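Side-chain contacts in aspartate aminotransferase, mitochondrial (Trypanosoma brucei brucei, PDB 4W5K), which probably catalyses the pyridoxal phosphate-dependent transfer of an amino group between L-aspartate and 2-oxoglutarate, working as a homodimer: residues A[44-49]-A[311-316]; A[204-209]-A[228-233]; A[338-341]-A[347-350]. The protein carries 1 engineered substitution. All coordinates share one frame; numbering follows the deposited sequence. Where two conformers were deposited one is given.

Contact 1. Residues A[44-49]-A[311-316]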
loop_
_atom_site.group_PDB
_atom_site.type_symbol
_atom_site.label_atom_id
_atom_site.label_comp_id
_atom_site.label_asym_id
_atom_site.label_seq_id
_atom_site.Cartn_x
_atom_site.Cartn_y
_atom_site.Cartn_z
ATOM N N GLN A 44 10.808 8.570 23.380
ATOM C CA GLN A 44 10.370 9.318 22.195
ATOM C C GLN A 44 10.496 8.473 20.941
ATOM O O GLN A 44 11.396 7.654 20.833
ATOM C CB GLN A 44 11.195 10.586 22.009
ATOM C CG GLN A 44 11.124 11.566 23.167
ATOM C CD GLN A 44 9.695 11.888 23.552
ATOM O OE1 GLN A 44 8.904 12.352 22.726
ATOM N NE2 GLN A 44 9.346 11.614 24.807
ATOM N N PRO A 45 9.609 8.708 19.956
ATOM C CA PRO A 45 9.873 8.126 18.637
ATOM C C PRO A 45 11.226 8.609 18.123
ATOM O O PRO A 45 11.649 9.725 18.421
ATOM C CB PRO A 45 8.729 8.657 17.761
ATOM C CG PRO A 45 7.677 9.119 18.694
ATOM C CD PRO A 45 8.396 9.543 19.969
ATOM N N PHE A 46 11.898 7.775 17.344
ATOM C CA PHE A 46 13.279 8.051 16.979
ATOM C C PHE A 46 13.425 8.095 15.480
ATOM O O PHE A 46 13.335 7.076 14.796
ATOM C CB PHE A 46 14.210 6.991 17.599
ATOM C CG PHE A 46 15.635 7.075 17.126
ATOM C CD1 PHE A 46 16.369 8.248 17.285
ATOM C CD2 PHE A 46 16.259 5.963 16.574
ATOM C CE1 PHE A 46 17.692 8.323 16.865
ATOM C CE2 PHE A 46 17.586 6.030 16.149
ATOM C CZ PHE A 46 18.298 7.222 16.292
ATOM N N VAL A 47 13.591 9.302 14.953
ATOM C CA VAL A 47 13.850 9.483 13.524
ATOM C C VAL A 47 15.362 9.491 13.338
ATOM O O VAL A 47 16.055 10.304 13.950
ATOM C CB VAL A 47 13.258 10.809 12.991
ATOM C CG1 VAL A 47 13.576 10.966 11.503
ATOM C CG2 VAL A 47 11.752 10.849 13.199
ATOM N N LEU A 48 15.874 8.563 12.537
ATOM C CA LEU A 48 17.315 8.413 12.359
ATOM C C LEU A 48 17.949 9.626 11.680
ATOM O O LEU A 48 17.362 10.220 10.760
ATOM C CB LEU A 48 17.617 7.145 11.549
ATOM C CG LEU A 48 17.579 5.802 12.306
ATOM C CD1 LEU A 48 16.157 5.435 12.762
ATOM C CD2 LEU A 48 18.143 4.695 11.440
ATOM N N GLU A 49 19.157 9.986 12.122
ATOM C CA GLU A 49 19.854 11.119 11.512
ATOM C C GLU A 49 20.134 10.845 10.037
ATOM O O GLU A 49 20.028 11.741 9.209
ATOM C CB GLU A 49 21.152 11.422 12.253
ATOM C CG GLU A 49 20.928 11.877 13.682
ATOM C CD GLU A 49 20.221 13.208 13.744
ATOM O OE1 GLU A 49 20.627 14.116 12.993
ATOM O OE2 GLU A 49 19.247 13.341 14.516
ATOM N N LYS A 311 23.463 0.149 15.531
ATOM C CA LYS A 311 24.114 -0.342 16.728
ATOM C C LYS A 311 23.617 0.404 17.968
ATOM O O LYS A 311 23.486 -0.197 19.033
ATOM C CB LYS A 311 25.637 -0.244 16.594
ATOM C CG LYS A 311 26.215 -1.331 15.690
ATOM C CD LYS A 311 27.734 -1.289 15.627
ATOM C CE LYS A 311 28.271 -2.124 14.468
ATOM N NZ LYS A 311 27.894 -3.567 14.556
ATOM N N GLN A 312 23.337 1.702 17.845
ATOM C CA GLN A 312 22.775 2.434 18.977
ATOM C C GLN A 312 21.430 1.841 19.403
ATOM O O GLN A 312 21.209 1.647 20.597
ATOM C CB GLN A 312 22.598 3.929 18.656
ATOM C CG GLN A 312 23.887 4.690 18.494
ATOM C CD GLN A 312 23.695 6.119 17.975
ATOM O OE1 GLN A 312 22.670 6.464 17.372
ATOM N NE2 GLN A 312 24.695 6.948 18.195
ATOM N N MET A 313 20.541 1.571 18.441
ATOM C CA MET A 313 19.234 0.989 18.752
ATOM C C MET A 313 19.370 -0.419 19.364
ATOM O O MET A 313 18.789 -0.714 20.421
ATOM C CB MET A 313 18.348 0.943 17.492
ATOM C CG MET A 313 17.898 2.322 17.061
ATOM S SD MET A 313 16.768 2.214 15.625
ATOM C CE MET A 313 17.911 1.659 14.363
ATOM N N SER A 314 20.157 -1.268 18.714
ATOM C CA SER A 314 20.274 -2.668 19.150
ATOM C C SER A 314 20.958 -2.736 20.513
ATOM O O SER A 314 20.561 -3.532 21.359
ATOM C CB SER A 314 21.027 -3.516 18.113
ATOM O OG SER A 314 22.388 -3.124 18.000
ATOM N N SER A 315 21.962 -1.891 20.740
ATOM C CA SER A 315 22.656 -1.856 22.025
ATOM C C SER A 315 21.742 -1.392 23.150
ATOM O O SER A 315 21.834 -1.877 24.293
ATOM C CB SER A 315 23.886 -0.946 21.956
ATOM O OG SER A 315 24.922 -1.541 21.198
ATOM N N ARG A 316 20.861 -0.434 22.853
ATOM C CA ARG A 316 19.977 0.063 23.918
ATOM C C ARG A 316 19.000 -1.020 24.346
ATOM O O ARG A 316 18.749 -1.201 25.535
ATOM C CB ARG A 316 19.180 1.317 23.509
ATOM C CG ARG A 316 18.516 1.975 24.730
ATOM C CD ARG A 316 17.568 3.131 24.373
ATOM N NE ARG A 316 16.238 2.667 23.970
ATOM C CZ ARG A 316 15.315 2.196 24.806
ATOM N NH1 ARG A 316 14.131 1.824 24.344
ATOM N NH2 ARG A 316 15.572 2.089 26.120
#
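F46 and M313 mark the closest backbone approach, with CA atoms 9.4 Å apart, a gap too wide for main-chain bonding and one that side chains must bridge. Residues 44-49 form an extended loop that leads into helix 49-52, where L48 occupies the N-cap position; residues 311-316 are a portion of the long helix 300-331. F46 and M313 both send CB into the gap. The F46 ring is carried out by a CG anti to the backbone N (chi1 172°), and it meets the methionine along its CD2-CE2 side. M313 SD sits 3.9 Å from F46 CE2, and its line to the ring centroid measures 5.0 Å at 85° off the normal. This places the sulfur at the ring edge, nearly in plane, and defines a Met-aromatic contact. One bond back, M313 CG lies 3.8 Å from F46 CE2 in an oblique position. The methionine chain then bends at its last torsion (chi3 -69°), carrying CE to 4.2 Å from L48 CD2. L48 also covers part of one face of the F46 ring with its own CA, 4.2 Å above the plane and displaced toward the rim. The wider setting includes Y38 and F215, which pack on M313, and the second subunit, whose N59 and T58 touch the neighbouring P45 and V47. With carbon and sulfur alone meeting between the segments, cohesion here comes from dispersion, to which the edge-placed sulfur may add a modest electrostatic attraction to the ring hydrogens.

Contact 2. Residues A[204-209]-A[228-233]. With PLP (pyridoxal-5'-phosphate), chain C.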
loop_
_atom_site.group_PDB
_atom_site.type_symbol
_atom_site.label_atom_id
_atom_site.label_comp_id
_atom_site.label_asym_id
_atom_site.label_seq_id
_atom_site.Cartn_x
_atom_site.Cartn_y
_atom_site.Cartn_z
ATOM N N HIS A 204 11.823 -28.806 1.196
ATOM C CA HIS A 204 10.907 -27.767 1.661
ATOM C C HIS A 204 11.230 -26.424 1.001
ATOM O O HIS A 204 12.334 -26.198 0.495
ATOM C CB HIS A 204 10.968 -27.608 3.202
ATOM C CG HIS A 204 10.430 -28.783 3.961
ATOM N ND1 HIS A 204 9.418 -29.588 3.479
ATOM C CD2 HIS A 204 10.762 -29.285 5.173
ATOM C CE1 HIS A 204 9.154 -30.538 4.359
ATOM N NE2 HIS A 204 9.957 -30.373 5.400
ATOM N N ILE A 205 10.255 -25.533 1.016
ATOM C CA ILE A 205 10.408 -24.196 0.447
ATOM C C ILE A 205 10.438 -23.188 1.588
ATOM O O ILE A 205 9.416 -22.953 2.230
ATOM C CB ILE A 205 9.248 -23.856 -0.536
ATOM C CG1 ILE A 205 9.181 -24.875 -1.688
ATOM C CG2 ILE A 205 9.417 -22.453 -1.096
ATOM C CD1 ILE A 205 8.347 -26.117 -1.386
ATOM N N PRO A 206 11.621 -22.615 1.883
ATOM C CA PRO A 206 11.734 -21.668 2.998
ATOM C C PRO A 206 11.170 -20.300 2.656
ATOM O O PRO A 206 11.492 -19.779 1.587
ATOM C CB PRO A 206 13.238 -21.568 3.227
ATOM C CG PRO A 206 13.832 -21.908 1.892
ATOM C CD PRO A 206 12.934 -22.932 1.286
ATOM N N PHE A 207 10.345 -19.763 3.554
ATOM C CA PHE A 207 9.777 -18.400 3.436
ATOM C C PHE A 207 10.311 -17.638 4.646
ATOM O O PHE A 207 9.847 -17.830 5.768
ATOM C CB PHE A 207 8.245 -18.470 3.430
ATOM C CG PHE A 207 7.544 -17.261 2.842
ATOM C CD1 PHE A 207 7.983 -15.971 3.084
ATOM C CD2 PHE A 207 6.425 -17.460 2.021
ATOM C CE1 PHE A 207 7.307 -14.859 2.533
ATOM C CE2 PHE A 207 5.722 -16.357 1.454
ATOM C CZ PHE A 207 6.172 -15.052 1.709
ATOM N N VAL A 208 11.311 -16.807 4.409
ATOM C CA VAL A 208 11.995 -16.059 5.486
ATOM C C VAL A 208 11.314 -14.722 5.722
ATOM O O VAL A 208 11.207 -13.903 4.809
ATOM C CB VAL A 208 13.446 -15.823 5.137
ATOM C CG1 VAL A 208 14.143 -14.943 6.244
ATOM C CG2 VAL A 208 14.158 -17.137 5.010
ATOM N N ASP A 209 10.812 -14.516 6.932
ATOM C CA ASP A 209 10.331 -13.200 7.350
ATOM C C ASP A 209 11.508 -12.507 8.037
ATOM O O ASP A 209 11.914 -12.888 9.142
ATOM C CB ASP A 209 9.109 -13.333 8.281
ATOM C CG ASP A 209 8.534 -11.974 8.707
ATOM O OD1 ASP A 209 9.208 -10.945 8.512
ATOM O OD2 ASP A 209 7.402 -11.936 9.243
ATOM N N ARG A 228 20.883 -15.764 3.534
ATOM C CA ARG A 228 22.123 -15.953 2.797
ATOM C C ARG A 228 22.571 -17.416 2.788
ATOM O O ARG A 228 23.110 -17.920 1.792
ATOM C CB ARG A 228 23.214 -15.058 3.376
ATOM C CG ARG A 228 22.908 -13.594 3.186
ATOM C CD ARG A 228 24.047 -12.696 3.623
ATOM N NE ARG A 228 23.621 -11.295 3.570
ATOM C CZ ARG A 228 24.400 -10.262 3.883
ATOM N NH1 ARG A 228 25.660 -10.469 4.245
ATOM N NH2 ARG A 228 23.922 -9.022 3.809
ATOM N N HIS A 229 22.328 -18.114 3.886
ATOM C CA HIS A 229 22.745 -19.507 3.975
ATOM C C HIS A 229 21.822 -20.392 3.096
ATOM O O HIS A 229 22.279 -21.347 2.430
ATOM C CB HIS A 229 22.732 -19.953 5.442
ATOM C CG HIS A 229 23.274 -21.327 5.676
ATOM N ND1 HIS A 229 24.619 -21.628 5.594
ATOM C CD2 HIS A 229 22.654 -22.476 6.035
ATOM C CE1 HIS A 229 24.801 -22.906 5.876
ATOM N NE2 HIS A 229 23.623 -23.443 6.149
ATOM N N LEU A 230 20.531 -20.066 3.092
ATOM C CA LEU A 230 19.561 -20.891 2.361
ATOM C C LEU A 230 19.616 -20.678 0.860
ATOM O O LEU A 230 19.264 -21.586 0.090
ATOM C CB LEU A 230 18.134 -20.612 2.838
ATOM C CG LEU A 230 17.728 -21.368 4.097
ATOM C CD1 LEU A 230 16.505 -20.700 4.726
ATOM C CD2 LEU A 230 17.502 -22.842 3.798
ATOM N N VAL A 231 20.024 -19.494 0.419
ATOM C CA VAL A 231 19.805 -19.182 -1.006
ATOM C C VAL A 231 20.636 -20.109 -1.922
ATOM O O VAL A 231 20.267 -20.334 -3.080
ATOM C CB VAL A 231 20.083 -17.677 -1.300
ATOM C CG1 VAL A 231 21.573 -17.382 -1.326
ATOM C CG2 VAL A 231 19.409 -17.250 -2.620
ATOM N N ASP A 232 21.704 -20.711 -1.386
ATOM C CA ASP A 232 22.509 -21.675 -2.157
ATOM C C ASP A 232 22.089 -23.137 -1.971
ATOM O O ASP A 232 22.637 -24.024 -2.624
ATOM C CB ASP A 232 24.001 -21.568 -1.793
ATOM C CG ASP A 232 24.362 -20.241 -1.140
ATOM O OD1 ASP A 232 24.218 -20.133 0.097
ATOM O OD2 ASP A 232 24.802 -19.310 -1.861
ATOM N N MET A 233 21.138 -23.395 -1.081
ATOM C CA MET A 233 20.831 -24.769 -0.680
ATOM C C MET A 233 19.564 -25.334 -1.303
ATOM O O MET A 233 19.382 -26.555 -1.371
ATOM C CB MET A 233 20.702 -24.835 0.838
ATOM C CG MET A 233 21.962 -24.474 1.556
ATOM S SD MET A 233 21.682 -24.550 3.336
ATOM C CE MET A 233 21.437 -26.306 3.524
HETATM N N1 PLP C . 6.837 -9.663 10.376
HETATM C C2 PLP C . 7.259 -9.513 11.676
HETATM C C2A PLP C . 7.895 -10.684 12.352
HETATM C C3 PLP C . 7.094 -8.297 12.340
HETATM O O3 PLP C . 7.489 -8.131 13.640
HETATM C C4 PLP C . 6.505 -7.227 11.681
HETATM C C4A PLP C . 6.552 -5.876 12.338
HETATM O O4A PLP C . 5.766 -5.637 13.260
HETATM C C5 PLP C . 6.078 -7.377 10.362
HETATM C C6 PLP C . 6.264 -8.596 9.709
HETATM C C5A PLP C . 5.403 -6.229 9.626
HETATM O O4P PLP C . 6.344 -5.273 9.224
HETATM P P PLP C . 5.954 -4.056 8.334
HETATM O O1P PLP C . 5.571 -2.882 9.183
HETATM O O2P PLP C . 4.818 -4.438 7.416
HETATM O O3P PLP C . 7.203 -3.753 7.540
#
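L230 lays its CD1 methyl on the P206 ring, the two side chains running past each other in opposite directions. L230 CD1 is 3.7 Å from P206 CB and 4.1 Å from P206 CG, so it rests on that side of the ring, while V208 CG2 reaches the same methyl at 4.3 Å. The leucine CG stands anti to the carbonyl carbon (chi1 -83°), which turns the branch from the helix toward the strand. Strand alternation explains the pattern: P206 and V208 direct CB toward helix 225-230, whereas the CB of the intervening F207 points away; its ring meets F135 edge-to-face and touches L104. In the sequence the helix comes between strands 205-210 and 238-242, parallel neighbours in the main sheet, making this a beta-alpha-beta crossover of the large domain of a fold type I aminotransferase. L237 and V234 close round P206, and C196 of helix 189-201 touches L230.

At the strand's end D209, with CG anti to its N (chi1 -178°), brings OD2 to 2.6 Å from N1 of the cofactor, as in other members of the family; H131 NE2 bonds the same oxygen and so serves as a second-shell support. Between the segments L230 meets only carbon atoms, those of P206 and V208, so what joins helix to strand is the burial of aliphatic surface, while the same strand supplies its polar chemistry to the pyridine ring further along.

Contact 3. Residues A[338-341]-A[347-350]. With EDO (1,2-ethanediol), chain E.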
loop_
_atom_site.group_PDB
_atom_site.type_symbol
_atom_site.label_atom_id
_atom_site.label_comp_id
_atom_site.label_asym_id
_atom_site.label_seq_id
_atom_site.Cartn_x
_atom_site.Cartn_y
_atom_site.Cartn_z
ATOM N N SER A 338 17.301 -15.285 33.142
ATOM C CA SER A 338 18.321 -15.270 32.098
ATOM C C SER A 338 17.752 -15.274 30.678
ATOM O O SER A 338 18.428 -14.837 29.749
ATOM C CB SER A 338 19.281 -16.458 32.261
ATOM O OG SER A 338 18.622 -17.707 32.063
ATOM N N HIS A 339 16.526 -15.765 30.505
ATOM C CA HIS A 339 15.897 -15.724 29.178
ATOM C C HIS A 339 15.763 -14.303 28.657
ATOM O O HIS A 339 15.815 -14.078 27.428
ATOM C CB HIS A 339 14.511 -16.393 29.191
ATOM C CG HIS A 339 13.586 -15.879 30.247
ATOM N ND1 HIS A 339 13.765 -16.143 31.592
ATOM C CD2 HIS A 339 12.453 -15.142 30.153
ATOM C CE1 HIS A 339 12.786 -15.580 32.279
ATOM N NE2 HIS A 339 11.976 -14.966 31.429
ATOM N N ILE A 340 15.608 -13.339 29.570
ATOM C CA ILE A 340 15.448 -11.934 29.138
ATOM C C ILE A 340 16.707 -11.421 28.406
ATOM O O ILE A 340 16.604 -10.593 27.487
ATOM C CB ILE A 340 15.120 -11.006 30.343
ATOM C CG1 ILE A 340 13.825 -11.448 31.034
ATOM C CG2 ILE A 340 15.017 -9.526 29.910
ATOM C CD1 ILE A 340 12.575 -11.303 30.171
ATOM N N GLU A 341 17.887 -11.913 28.818
ATOM C CA GLU A 341 19.157 -11.558 28.161
ATOM C C GLU A 341 19.474 -12.443 26.958
ATOM O O GLU A 341 20.175 -12.016 26.051
ATOM C CB GLU A 341 20.317 -11.614 29.170
ATOM C CG GLU A 341 20.457 -10.373 29.997
ATOM C CD GLU A 341 21.729 -10.386 30.856
ATOM O OE1 GLU A 341 21.630 -10.736 32.051
ATOM O OE2 GLU A 341 22.815 -10.056 30.321
ATOM N N MET A 347 10.828 -7.511 21.464
ATOM C CA MET A 347 9.773 -8.283 22.122
ATOM C C MET A 347 10.321 -9.395 22.969
ATOM O O MET A 347 11.172 -10.166 22.510
ATOM C CB MET A 347 8.822 -8.897 21.093
ATOM C CG MET A 347 8.205 -7.912 20.174
ATOM S SD MET A 347 7.140 -6.836 21.135
ATOM C CE MET A 347 6.666 -5.672 19.866
ATOM N N ALA A 348 9.838 -9.487 24.206
ATOM C CA ALA A 348 10.322 -10.521 25.118
ATOM C C ALA A 348 9.171 -11.343 25.671
ATOM O O ALA A 348 8.212 -10.783 26.189
ATOM C CB ALA A 348 11.120 -9.880 26.274
ATOM N N TYR A 349 9.254 -12.670 25.580
ATOM C CA TYR A 349 8.305 -13.476 26.337
ATOM C C TYR A 349 8.885 -13.584 27.755
ATOM O O TYR A 349 9.887 -14.251 27.973
ATOM C CB TYR A 349 8.068 -14.854 25.698
ATOM C CG TYR A 349 6.694 -14.993 25.023
ATOM C CD1 TYR A 349 5.967 -16.180 25.113
ATOM C CD2 TYR A 349 6.134 -13.937 24.302
ATOM C CE1 TYR A 349 4.714 -16.324 24.493
ATOM C CE2 TYR A 349 4.883 -14.063 23.697
ATOM C CZ TYR A 349 4.179 -15.257 23.802
ATOM O OH TYR A 349 2.940 -15.374 23.183
ATOM N N THR A 350 8.215 -12.926 28.694
ATOM C CA THR A 350 8.721 -12.799 30.056
ATOM C C THR A 350 8.525 -14.060 30.894
ATOM O O THR A 350 9.263 -14.286 31.836
ATOM C CB THR A 350 8.042 -11.636 30.806
ATOM O OG1 THR A 350 6.635 -11.902 30.955
ATOM C CG2 THR A 350 8.244 -10.293 30.069
HETATM C C1 EDO E . 9.504 -16.116 35.150
HETATM O O1 EDO E . 9.717 -16.305 33.750
HETATM C C2 EDO E . 10.845 -16.278 35.855
HETATM O O2 EDO E . 11.423 -17.541 35.473
#
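H339 reaches across from helix 338-342 to the carbonyl of T350, and its path can be traced outward from CB. The CB bond already points at the strand segment, and chi1 of 53° sets CG between the backbone N and the carbonyl carbon, swinging the imidazole toward the end of residues 347-350. Over one face of the ring lies I340 CG1, 3.9 Å above the plane and shifted toward the rim. CD2 comes next, 3.5 Å from Y349 O at the ring edge; that oxygen is hydrogen-bonded by Q343 NE2. Beyond it, NE2 donates to T350 O at 2.8 Å with an N-H...O angle of 152°, moderately bent. The nitrogen stands above the carbonyl plane, 53° out of it, and therefore does not follow a lone-pair direction. On the other side of NE2, CE1 is 3.5 Å from O1 of a 1,2-ethanediol molecule, probably left from the crystallisation liquor.

The segments belong to the smaller, C-terminal part of the aminotransferase fold, where a short helix turns back into strand 347-349, itself paired antiparallel with strand 373-375. I340 and A348 have the closest CA atoms, and helix 300-331 flanks both through V325 and R321.

I340 completes the apolar side: its CD1 lies 4.1 Å from T350 CA and 4.4 Å from A348 CB. In this crystal T350 O accepts a second bond, from the ethanediol O1 at 2.8 Å; the protein's own donor across the contact is H339 NE2. The T350 hydroxyl works separately, OG1 being hydrogen-bonded to G372 O and to L352 N.

All three contacts involve mostly buried residues, and their centres lie equally far, about 16 Å, from the centre of the chain. Contact 1 borders the dimer interface, its loop packing on the second subunit; no other chain touches the segments of the other two. Helix 300-331 supplies one segment of contact 1 and flanks contact 3, so these two share an element although their nearest atoms are about 10 Å apart. Contact 2 belongs to the cofactor-bearing sheet, across the chain's centre from contact 1 and nested within its loop. Contacts 1 and 2 rely on apolar packing, sulfur-aromatic and aliphatic respectively, whereas contact 3 adds a side-chain to backbone hydrogen bond.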